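Local coordinates for protein rubber oxygenase (Streptomyces sp., PDB 5O1L) that cleaves poly(cis-1,4-isoprene) rubber oxidatively, using heme b to add dioxygen across its double bonds and releasing oligo-isoprenoids with keto and aldehyde ends, at residues Glu148-Lys156 and Leu205-Thr214; Gly172-Tyr181 and Val260-Leu268. All coordinates share one frame; numbering follows the deposited sequence.

Contact 1: residues Glu148-Lys156 and Leu205-Thr214; sequences ESRAVYYSK and LPQSPAWSQT. With HEM (protoporphyrin IX containing Fe), chain C; IMD (imidazole), chain D; IMD (imidazole), chain E.
The Y154 ring, its CG anti to the carbonyl carbon (chi1 -64°), leans on A210 and W211, while W211 holds CG anti to its own N (chi1 -178°) and brings CD1 beside the R150 carbonyl. Two nearly antiparallel helices, 148-154 and 209-214, pack here at 166° with axes 9.9 Å apart, in the all-helical, globin-clan heme domain. The A210-W211 peptide lies over one face of the Y154 ring, and A210 CB meets Y154 CE1 at 3.5 Å; the opposite face takes the ring edge of Y153. The Y154 hydroxyl is hydrogen-bonded to E299 of helix 298-313. T214 O sits over one face of the R150 guanidinium, and R150 CD comes within 3.6 Å of T214 OG1. The two methyls of L205 divide: CD1 touches A151 CB, CD2 the Y154 carbonyl. No direct hydrogen bond joins the segments; instead a water donates to Y154 O and also bonds S208 OG, the N-cap that accepts from W211 N. The helix also borders the heme. S155 OG donates to A151 O (3.0 Å) and lies near a heme methyl. E148, also bonded to T230 through OE1, receives on one oxygen two imidazoles, probably from the crystallisation liquor: N1 of the iron-bound ring donates to E148 OE2 at 2.8 Å, and N1 of the second also donates to OE2.

Contact 2: residues Gly172-Tyr181 and Val260-Leu268; sequences GYDIGDLDAY and VWQVSAHML
The loop between helices 161-169 and 187-204 is seated on helix 251-267 through two side chains, I175 and Y181. I175 CG2 stands over the six-membered ring of W261, 3.7 Å from its centroid and 16° off the normal, a CH-pi contact; I175 CD1, on the other branch, reaches W261 CZ3 at 3.5 Å. I175 CG2, anti to the backbone N, also touches V260 CG1 and lies 3.4 Å from S264 OG. G172 comes to the indole edge, where a side chain would run into the preceding carbonyl oxygen, so glycine is needed. In this helical heme domain the loop is shaped by two type I turns, D174-D177 and D177-A180, the second with an Asx turn in which D177 OD2 takes the N-H of D179. Y181 reaches back to the helix: its OH donates to S264 OG at 2.7 Å, near the ring plane, while V263 CG1 lies over one ring face, toward its rim. S264 OG in turn donates to V260 O (2.8 Å), which takes S264 N from the opposite face of its plane. A phenylalanine in place of Y181 would probably leave S264 OG without this donor, though still bonded to V260 O. L268, its CD1 4.5 Å from I175 CD1, touches the heme.

Along the chain the segments alternate: 148-156, 172-181, 205-214, then 260-268, so the two contacts cross in sequence while all four segments belong to one catalytic domain. Their centres lie 27 Å apart, with nearest atoms about 9 Å from each other, so they do not meet directly. Contact 1 is the more peripheral, about 19 Å from the chain centre against about 10 Å for the buried contact 2. Helix 187-204 connects them, following the loop 172-181 and leading into 205-214; it carries H198, the inferred axial heme ligand. Both reach the heme pocket, contact 1 through E148, A151 and S155, contact 2 through L268, whose side chain is about 5 Å from that of H198.

Contact 1: residues Glu148-Lys156 and Leu205-Thr214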
loop_
_atom_site.group_PDB
_atom_site.type_symbol
_atom_site.label_atom_id
_atom_site.label_comp_id
_atom_site.label_asym_id
_atom_site.label_seq_id
_atom_site.Cartn_x
_atom_site.Cartn_y
_atom_site.Cartn_z
ATOM N N GLU A 148 -0.592 1.384 -11.748
ATOM C CA GLU A 148 -0.719 2.240 -10.613
ATOM C C GLU A 148 -0.096 3.591 -10.985
ATOM O O GLU A 148 -0.688 4.630 -10.667
ATOM C CB GLU A 148 -0.034 1.568 -9.408
ATOM C CG GLU A 148 -0.243 2.328 -8.096
ATOM C CD GLU A 148 0.465 1.733 -6.912
ATOM O OE1 GLU A 148 0.814 0.569 -6.947
ATOM O OE2 GLU A 148 0.703 2.552 -5.987
ATOM N N SER A 149 1.105 3.573 -11.596
ATOM C CA SER A 149 1.767 4.839 -11.965
ATOM C C SER A 149 0.894 5.654 -12.914
ATOM O O SER A 149 0.744 6.868 -12.692
ATOM C CB SER A 149 3.090 4.603 -12.629
ATOM O OG SER A 149 4.022 4.030 -11.693
ATOM N N ARG A 150 0.305 5.017 -13.927
ATOM C CA ARG A 150 -0.535 5.760 -14.872
ATOM C C ARG A 150 -1.778 6.297 -14.247
ATOM O O ARG A 150 -2.138 7.442 -14.478
ATOM C CB ARG A 150 -0.873 4.953 -16.127
ATOM C CG ARG A 150 0.330 4.744 -17.006
ATOM C CD ARG A 150 -0.014 4.114 -18.336
ATOM N NE ARG A 150 1.187 4.212 -19.139
ATOM C CZ ARG A 150 1.965 3.217 -19.508
ATOM N NH1 ARG A 150 1.651 1.940 -19.191
ATOM N NH2 ARG A 150 3.057 3.530 -20.244
ATOM N N ALA A 151 -2.436 5.516 -13.395
ATOM C CA ALA A 151 -3.620 6.019 -12.734
ATOM C C ALA A 151 -3.314 7.230 -11.864
ATOM O O ALA A 151 -4.074 8.190 -11.855
ATOM C CB ALA A 151 -4.319 4.898 -11.915
ATOM N N VAL A 152 -2.248 7.166 -11.070
ATOM C CA VAL A 152 -1.947 8.239 -10.184
ATOM C C VAL A 152 -1.530 9.468 -11.007
ATOM O O VAL A 152 -1.940 10.588 -10.704
ATOM C CB VAL A 152 -0.856 7.811 -9.189
ATOM C CG1 VAL A 152 -0.359 8.986 -8.375
ATOM C CG2 VAL A 152 -1.430 6.741 -8.234
ATOM N N TYR A 153 -0.735 9.231 -12.035
ATOM C CA TYR A 153 -0.206 10.335 -12.854
ATOM C C TYR A 153 -1.336 11.076 -13.527
ATOM O O TYR A 153 -1.309 12.302 -13.595
ATOM C CB TYR A 153 0.749 9.809 -13.898
ATOM C CG TYR A 153 1.454 10.886 -14.734
ATOM C CD1 TYR A 153 2.679 11.385 -14.381
ATOM C CD2 TYR A 153 0.874 11.312 -15.903
ATOM C CE1 TYR A 153 3.298 12.363 -15.148
ATOM C CE2 TYR A 153 1.472 12.298 -16.685
ATOM C CZ TYR A 153 2.647 12.797 -16.292
ATOM O OH TYR A 153 3.191 13.773 -17.111
ATOM N N TYR A 154 -2.288 10.365 -14.106
ATOM C CA TYR A 154 -3.393 10.991 -14.873
ATOM C C TYR A 154 -4.605 11.377 -14.074
ATOM O O TYR A 154 -5.498 12.019 -14.618
ATOM C CB TYR A 154 -3.812 10.109 -16.063
ATOM C CG TYR A 154 -2.716 9.944 -17.079
ATOM C CD1 TYR A 154 -2.242 11.079 -17.792
ATOM C CD2 TYR A 154 -2.227 8.719 -17.406
ATOM C CE1 TYR A 154 -1.239 10.941 -18.716
ATOM C CE2 TYR A 154 -1.228 8.566 -18.324
ATOM C CZ TYR A 154 -0.778 9.702 -19.031
ATOM O OH TYR A 154 0.235 9.546 -19.918
ATOM N N SER A 155 -4.669 11.078 -12.770
ATOM C CA SER A 155 -5.861 11.457 -11.951
ATOM C C SER A 155 -5.908 12.968 -11.719
ATOM O O SER A 155 -4.885 13.547 -11.419
ATOM C CB SER A 155 -5.839 10.710 -10.620
ATOM O OG SER A 155 -6.509 9.544 -10.878
ATOM N N LYS A 156 -7.093 13.570 -11.893
ATOM C CA LYS A 156 -7.231 15.032 -12.019
ATOM C C LYS A 156 -7.969 15.762 -10.908
ATOM O O LYS A 156 -7.662 16.944 -10.654
ATOM C CB LYS A 156 -7.871 15.385 -13.390
ATOM C CG LYS A 156 -6.962 15.146 -14.585
ATOM C CD LYS A 156 -5.671 15.977 -14.463
ATOM C CE LYS A 156 -4.460 15.337 -15.120
ATOM N NZ LYS A 156 -3.283 15.265 -14.199
ATOM N N LEU A 205 -11.499 8.345 -14.615
ATOM C CA LEU A 205 -10.332 8.176 -15.463
ATOM C C LEU A 205 -10.695 7.796 -16.916
ATOM O O LEU A 205 -9.960 8.230 -17.802
ATOM C CB LEU A 205 -9.310 7.181 -14.887
ATOM C CG LEU A 205 -8.238 7.756 -14.014
ATOM C CD1 LEU A 205 -7.310 6.645 -13.452
ATOM C CD2 LEU A 205 -7.360 8.842 -14.644
ATOM N N PRO A 206 -11.737 6.948 -17.131
ATOM C CA PRO A 206 -12.041 6.648 -18.540
ATOM C C PRO A 206 -12.478 7.863 -19.340
ATOM O O PRO A 206 -12.466 7.799 -20.563
ATOM C CB PRO A 206 -13.132 5.599 -18.441
ATOM C CG PRO A 206 -12.822 4.899 -17.164
ATOM C CD PRO A 206 -12.545 6.067 -16.261
ATOM N N GLN A 207 -12.813 8.940 -18.657
ATOM C CA GLN A 207 -13.116 10.226 -19.326
ATOM C C GLN A 207 -11.847 11.042 -19.626
ATOM O O GLN A 207 -11.957 12.132 -20.219
ATOM C CB GLN A 207 -14.179 11.008 -18.509
ATOM C CG GLN A 207 -15.467 10.213 -18.221
ATOM C CD GLN A 207 -16.502 10.974 -17.394
ATOM O OE1 GLN A 207 -16.906 12.072 -17.756
ATOM N NE2 GLN A 207 -16.939 10.393 -16.263
ATOM N N SER A 208 -10.654 10.549 -19.306
ATOM C CA SER A 208 -9.375 11.212 -19.609
ATOM C C SER A 208 -8.773 10.595 -20.847
ATOM O O SER A 208 -8.417 9.442 -20.855
ATOM C CB SER A 208 -8.374 11.050 -18.451
ATOM O OG SER A 208 -7.008 11.124 -18.891
ATOM N N PRO A 209 -8.657 11.361 -21.948
ATOM C CA PRO A 209 -8.059 10.725 -23.109
ATOM C C PRO A 209 -6.625 10.239 -22.964
ATOM O O PRO A 209 -6.287 9.213 -23.534
ATOM C CB PRO A 209 -8.169 11.833 -24.187
ATOM C CG PRO A 209 -9.387 12.578 -23.788
ATOM C CD PRO A 209 -9.303 12.652 -22.292
ATOM N N ALA A 210 -5.806 10.936 -22.190
ATOM C CA ALA A 210 -4.433 10.514 -21.948
ATOM C C ALA A 210 -4.410 9.151 -21.163
ATOM O O ALA A 210 -3.601 8.276 -21.498
ATOM C CB ALA A 210 -3.682 11.571 -21.190
ATOM N N TRP A 211 -5.348 8.972 -20.234
ATOM C CA TRP A 211 -5.394 7.693 -19.491
ATOM C C TRP A 211 -5.856 6.615 -20.431
ATOM O O TRP A 211 -5.261 5.566 -20.522
ATOM C CB TRP A 211 -6.276 7.767 -18.209
ATOM C CG TRP A 211 -6.204 6.410 -17.490
ATOM C CD1 TRP A 211 -5.211 5.976 -16.616
ATOM C CD2 TRP A 211 -7.059 5.305 -17.721
ATOM N NE1 TRP A 211 -5.457 4.663 -16.321
ATOM C CE2 TRP A 211 -6.586 4.228 -16.953
ATOM C CE3 TRP A 211 -8.183 5.106 -18.537
ATOM C CZ2 TRP A 211 -7.182 2.979 -16.995
ATOM C CZ3 TRP A 211 -8.817 3.924 -18.512
ATOM C CH2 TRP A 211 -8.313 2.842 -17.741
ATOM N N SER A 212 -6.943 6.857 -21.148
ATOM C CA SER A 212 -7.507 5.847 -22.057
ATOM C C SER A 212 -6.535 5.413 -23.107
ATOM O O SER A 212 -6.430 4.236 -23.385
ATOM C CB SER A 212 -8.742 6.373 -22.780
ATOM O OG SER A 212 -9.707 6.554 -21.813
ATOM N N GLN A 213 -5.814 6.359 -23.671
ATOM C CA GLN A 213 -4.879 6.055 -24.744
ATOM C C GLN A 213 -3.684 5.287 -24.293
ATOM O O GLN A 213 -3.122 4.573 -25.099
ATOM C CB GLN A 213 -4.449 7.335 -25.478
ATOM C CG GLN A 213 -5.578 7.796 -26.366
ATOM C CD GLN A 213 -5.485 9.248 -26.826
ATOM O OE1 GLN A 213 -4.492 9.950 -26.585
ATOM N NE2 GLN A 213 -6.576 9.718 -27.436
ATOM N N THR A 214 -3.316 5.366 -23.000
ATOM C CA THR A 214 -2.159 4.616 -22.489
ATOM C C THR A 214 -2.549 3.374 -21.684
ATOM O O THR A 214 -1.658 2.744 -21.149
ATOM C CB THR A 214 -1.273 5.498 -21.605
ATOM O OG1 THR A 214 -2.102 6.069 -20.566
ATOM C CG2 THR A 214 -0.657 6.621 -22.465
HETATM C CHA HEM C . -6.469 6.761 -3.952
HETATM C CHB HEM C . -4.914 3.247 -1.164
HETATM C CHC HEM C . -4.623 0.357 -4.970
HETATM C CHD HEM C . -5.183 4.167 -7.792
HETATM C C1A HEM C . -6.117 5.993 -2.900
HETATM C C2A HEM C . -6.167 6.496 -1.547
HETATM C C3A HEM C . -5.687 5.518 -0.766
HETATM C C4A HEM C . -5.397 4.417 -1.565
HETATM C CMA HEM C . -5.523 5.636 0.730
HETATM C CAA HEM C . -6.638 7.887 -1.058
HETATM C CBA HEM C . -5.488 8.903 -1.190
HETATM C CGA HEM C . -5.773 10.087 -0.339
HETATM O O1A HEM C . -6.580 10.871 -0.852
HETATM O O2A HEM C . -5.216 10.196 0.821
HETATM C C1B HEM C . -4.733 2.125 -1.966
HETATM C C2B HEM C . -4.313 0.872 -1.440
HETATM C C3B HEM C . -4.240 0.025 -2.455
HETATM C C4B HEM C . -4.586 0.762 -3.661
HETATM C CMB HEM C . -4.021 0.535 0.008
HETATM C CAB HEM C . -3.969 -1.383 -2.596
HETATM C CBB HEM C . -3.663 -2.310 -1.550
HETATM C C1C HEM C . -4.755 1.145 -6.104
HETATM C C2C HEM C . -4.462 0.645 -7.435
HETATM C C3C HEM C . -4.654 1.742 -8.209
HETATM C C4C HEM C . -4.961 2.853 -7.324
HETATM C CMC HEM C . -4.165 -0.775 -7.821
HETATM C CAC HEM C . -4.491 1.843 -9.667
HETATM C CBC HEM C . -4.300 0.850 -10.623
HETATM C C1D HEM C . -5.570 5.201 -6.979
HETATM C C2D HEM C . -5.953 6.537 -7.478
HETATM C C3D HEM C . -6.310 7.270 -6.430
HETATM C C4D HEM C . -6.197 6.389 -5.266
HETATM C CMD HEM C . -5.831 6.916 -8.906
HETATM C CAD HEM C . -6.754 8.753 -6.432
HETATM C CBD HEM C . -5.490 9.601 -6.357
HETATM C CGD HEM C . -5.891 11.079 -6.436
HETATM O O1D HEM C . -5.615 11.792 -5.445
HETATM O O2D HEM C . -6.474 11.592 -7.429
HETATM N NA HEM C . -5.676 4.708 -2.894
HETATM N NB HEM C . -4.848 1.991 -3.294
HETATM N NC HEM C . -5.025 2.483 -6.025
HETATM N ND HEM C . -5.812 5.137 -5.646
HETATM FE FE HEM C . -5.370 3.578 -4.481
HETATM N N1 IMD D . -1.329 4.242 -5.117
HETATM C C2 IMD D . -2.404 3.446 -5.007
HETATM N N3 IMD D . -3.377 4.202 -4.560
HETATM C C4 IMD D . -2.949 5.489 -4.427
HETATM C C5 IMD D . -1.636 5.494 -4.775
HETATM N N1 IMD E . 1.894 1.701 -3.941
HETATM C C2 IMD E . 2.410 2.375 -2.887
HETATM N N3 IMD E . 3.261 1.565 -2.243
HETATM C C4 IMD E . 3.258 0.378 -2.908
HETATM C C5 IMD E . 2.401 0.462 -3.992
HETATM O O HOH W 1 -5.753 13.090 -17.087
#

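Contact 2: residues Gly172-Tyr181 and Val260-Leu268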
loop_
_atom_site.group_PDB
_atom_site.type_symbol
_atom_site.label_atom_id
_atom_site.label_comp_id
_atom_site.label_asym_id
_atom_site.label_seq_id
_atom_site.Cartn_x
_atom_site.Cartn_y
_atom_site.Cartn_z
ATOM N N GLY A 172 0.509 1.682 3.463
ATOM C CA GLY A 172 0.976 0.748 4.442
ATOM C C GLY A 172 0.910 1.330 5.822
ATOM O O GLY A 172 0.686 0.630 6.775
ATOM N N TYR A 173 1.165 2.631 5.980
ATOM C CA TYR A 173 1.164 3.194 7.318
ATOM C C TYR A 173 -0.147 3.176 8.027
ATOM O O TYR A 173 -0.189 2.887 9.199
ATOM C CB TYR A 173 1.736 4.649 7.279
ATOM C CG TYR A 173 3.224 4.790 7.188
ATOM C CD1 TYR A 173 3.920 4.453 6.078
ATOM C CD2 TYR A 173 3.926 5.278 8.263
ATOM C CE1 TYR A 173 5.303 4.593 5.975
ATOM C CE2 TYR A 173 5.303 5.368 8.211
ATOM C CZ TYR A 173 5.963 5.062 7.082
ATOM O OH TYR A 173 7.365 5.181 6.972
ATOM N N ASP A 174 -1.226 3.471 7.329
ATOM C CA ASP A 174 -2.538 3.447 7.977
ATOM C C ASP A 174 -2.957 1.990 8.286
ATOM O O ASP A 174 -3.469 1.730 9.382
ATOM C CB ASP A 174 -3.574 4.176 7.202
ATOM C CG ASP A 174 -3.373 5.717 7.281
ATOM O OD1 ASP A 174 -2.682 6.228 8.230
ATOM O OD2 ASP A 174 -3.806 6.368 6.345
ATOM N N ILE A 175 -2.702 1.093 7.328
ATOM C CA ILE A 175 -3.041 -0.292 7.597
ATOM C C ILE A 175 -2.292 -0.847 8.789
ATOM O O ILE A 175 -2.815 -1.635 9.555
ATOM C CB ILE A 175 -2.809 -1.092 6.281
ATOM C CG1 ILE A 175 -3.919 -0.787 5.266
ATOM C CG2 ILE A 175 -2.706 -2.596 6.548
ATOM C CD1 ILE A 175 -3.578 -1.046 3.811
ATOM N N GLY A 176 -1.034 -0.443 8.927
ATOM C CA GLY A 176 -0.181 -0.867 10.019
ATOM C C GLY A 176 -0.257 -0.058 11.262
ATOM O O GLY A 176 0.543 -0.192 12.137
ATOM N N ASP A 177 -1.257 0.793 11.357
ATOM C CA ASP A 177 -1.409 1.646 12.512
ATOM C C ASP A 177 -1.638 0.845 13.769
ATOM O O ASP A 177 -2.329 -0.179 13.806
ATOM C CB ASP A 177 -2.582 2.628 12.307
ATOM C CG ASP A 177 -2.699 3.639 13.408
ATOM O OD1 ASP A 177 -1.871 4.584 13.509
ATOM O OD2 ASP A 177 -3.612 3.505 14.224
ATOM N N LEU A 178 -1.095 1.338 14.884
ATOM C CA LEU A 178 -1.205 0.678 16.144
ATOM C C LEU A 178 -2.613 0.463 16.675
ATOM O O LEU A 178 -2.891 -0.480 17.395
ATOM C CB LEU A 178 -0.360 1.441 17.195
ATOM C CG LEU A 178 -0.127 0.770 18.473
ATOM C CD1 LEU A 178 0.368 -0.677 18.444
ATOM C CD2 LEU A 178 0.834 1.712 19.297
ATOM N N ASP A 179 -3.541 1.334 16.251
ATOM C CA ASP A 179 -4.912 1.259 16.677
ATOM C C ASP A 179 -5.894 0.905 15.577
ATOM O O ASP A 179 -7.108 1.151 15.676
ATOM C CB ASP A 179 -5.319 2.656 17.221
ATOM C CG ASP A 179 -4.343 3.222 18.247
ATOM O OD1 ASP A 179 -4.435 2.679 19.325
ATOM O OD2 ASP A 179 -3.496 4.001 17.888
ATOM N N ALA A 180 -5.353 0.410 14.453
ATOM C CA ALA A 180 -6.083 0.379 13.177
ATOM C C ALA A 180 -7.528 -0.030 13.300
ATOM O O ALA A 180 -8.416 0.708 12.784
ATOM C CB ALA A 180 -5.364 -0.525 12.194
ATOM N N TYR A 181 -7.827 -1.152 13.915
ATOM C CA TYR A 181 -9.144 -1.700 13.962
ATOM C C TYR A 181 -9.802 -1.630 15.334
ATOM O O TYR A 181 -10.869 -2.213 15.538
ATOM C CB TYR A 181 -9.183 -3.154 13.377
ATOM C CG TYR A 181 -8.884 -3.164 11.893
ATOM C CD1 TYR A 181 -9.835 -2.759 11.012
ATOM C CD2 TYR A 181 -7.642 -3.492 11.388
ATOM C CE1 TYR A 181 -9.637 -2.686 9.623
ATOM C CE2 TYR A 181 -7.435 -3.467 9.972
ATOM C CZ TYR A 181 -8.455 -3.040 9.123
ATOM O OH TYR A 181 -8.216 -3.030 7.768
ATOM N N VAL A 260 -3.719 -8.891 9.322
ATOM C CA VAL A 260 -4.006 -7.446 9.133
ATOM C C VAL A 260 -4.182 -7.119 7.679
ATOM O O VAL A 260 -5.126 -6.381 7.308
ATOM C CB VAL A 260 -2.908 -6.600 9.778
ATOM C CG1 VAL A 260 -3.042 -5.132 9.411
ATOM C CG2 VAL A 260 -2.820 -6.749 11.257
ATOM N N TRP A 261 -3.305 -7.565 6.817
ATOM C CA TRP A 261 -3.370 -7.308 5.387
ATOM C C TRP A 261 -4.517 -7.995 4.713
ATOM O O TRP A 261 -5.113 -7.465 3.777
ATOM C CB TRP A 261 -2.004 -7.520 4.715
ATOM C CG TRP A 261 -1.086 -6.417 5.012
ATOM C CD1 TRP A 261 -0.226 -6.242 6.043
ATOM C CD2 TRP A 261 -1.057 -5.182 4.243
ATOM N NE1 TRP A 261 0.347 -4.974 5.956
ATOM C CE2 TRP A 261 -0.108 -4.352 4.844
ATOM C CE3 TRP A 261 -1.707 -4.766 3.126
ATOM C CZ2 TRP A 261 0.186 -3.073 4.340
ATOM C CZ3 TRP A 261 -1.398 -3.547 2.586
ATOM C CH2 TRP A 261 -0.485 -2.695 3.236
ATOM N N GLN A 262 -4.935 -9.163 5.171
ATOM C CA GLN A 262 -6.094 -9.844 4.608
ATOM C C GLN A 262 -7.376 -9.053 4.939
ATOM O O GLN A 262 -8.177 -8.805 4.044
ATOM C CB GLN A 262 -6.201 -11.274 5.157
ATOM C CG GLN A 262 -5.143 -12.287 4.719
ATOM C CD GLN A 262 -5.166 -13.525 5.552
ATOM O OE1 GLN A 262 -5.420 -13.513 6.763
ATOM N NE2 GLN A 262 -4.895 -14.634 4.853
ATOM N N VAL A 263 -7.553 -8.691 6.212
ATOM C CA VAL A 263 -8.726 -7.971 6.592
ATOM C C VAL A 263 -8.727 -6.638 5.863
ATOM O O VAL A 263 -9.757 -6.209 5.358
ATOM C CB VAL A 263 -8.755 -7.779 8.090
ATOM C CG1 VAL A 263 -9.804 -6.726 8.517
ATOM C CG2 VAL A 263 -8.961 -9.108 8.825
ATOM N N SER A 264 -7.553 -6.009 5.744
ATOM C CA SER A 264 -7.534 -4.693 5.079
ATOM C C SER A 264 -7.901 -4.805 3.622
ATOM O O SER A 264 -8.616 -3.944 3.101
ATOM C CB SER A 264 -6.186 -4.061 5.244
ATOM O OG SER A 264 -5.874 -3.810 6.618
ATOM N N ALA A 265 -7.467 -5.816 2.908
ATOM C CA ALA A 265 -7.868 -6.056 1.515
ATOM C C ALA A 265 -9.366 -6.192 1.437
ATOM O O ALA A 265 -10.002 -5.586 0.563
ATOM C CB ALA A 265 -7.203 -7.299 0.988
ATOM N N HIS A 266 -9.978 -6.961 2.335
ATOM C CA HIS A 266 -11.476 -7.083 2.313
ATOM C C HIS A 266 -12.086 -5.729 2.529
ATOM O O HIS A 266 -13.038 -5.374 1.790
ATOM C CB HIS A 266 -11.864 -8.011 3.455
ATOM C CG HIS A 266 -13.331 -8.215 3.572
ATOM N ND1 HIS A 266 -14.245 -7.383 4.202
ATOM C CD2 HIS A 266 -14.025 -9.270 3.142
ATOM C CE1 HIS A 266 -15.458 -7.956 4.099
ATOM N NE2 HIS A 266 -15.345 -9.086 3.423
ATOM N N MET A 267 -11.597 -4.954 3.482
ATOM C CA MET A 267 -12.261 -3.648 3.777
ATOM C C MET A 267 -12.038 -2.673 2.667
ATOM O O MET A 267 -12.861 -1.790 2.451
ATOM C CB MET A 267 -11.711 -3.107 5.063
ATOM C CG MET A 267 -11.980 -3.974 6.281
ATOM S SD MET A 267 -13.714 -4.361 6.540
ATOM C CE MET A 267 -14.427 -2.745 6.965
ATOM N N LEU A 268 -11.033 -2.840 1.855
ATOM C CA LEU A 268 -10.844 -2.002 0.634
ATOM C C LEU A 268 -11.692 -2.451 -0.504
ATOM O O LEU A 268 -11.673 -1.802 -1.582
ATOM C CB LEU A 268 -9.382 -2.013 0.219
ATOM C CG LEU A 268 -8.476 -1.291 1.176
ATOM C CD1 LEU A 268 -6.980 -1.699 1.007
ATOM C CD2 LEU A 268 -8.622 0.196 1.017
#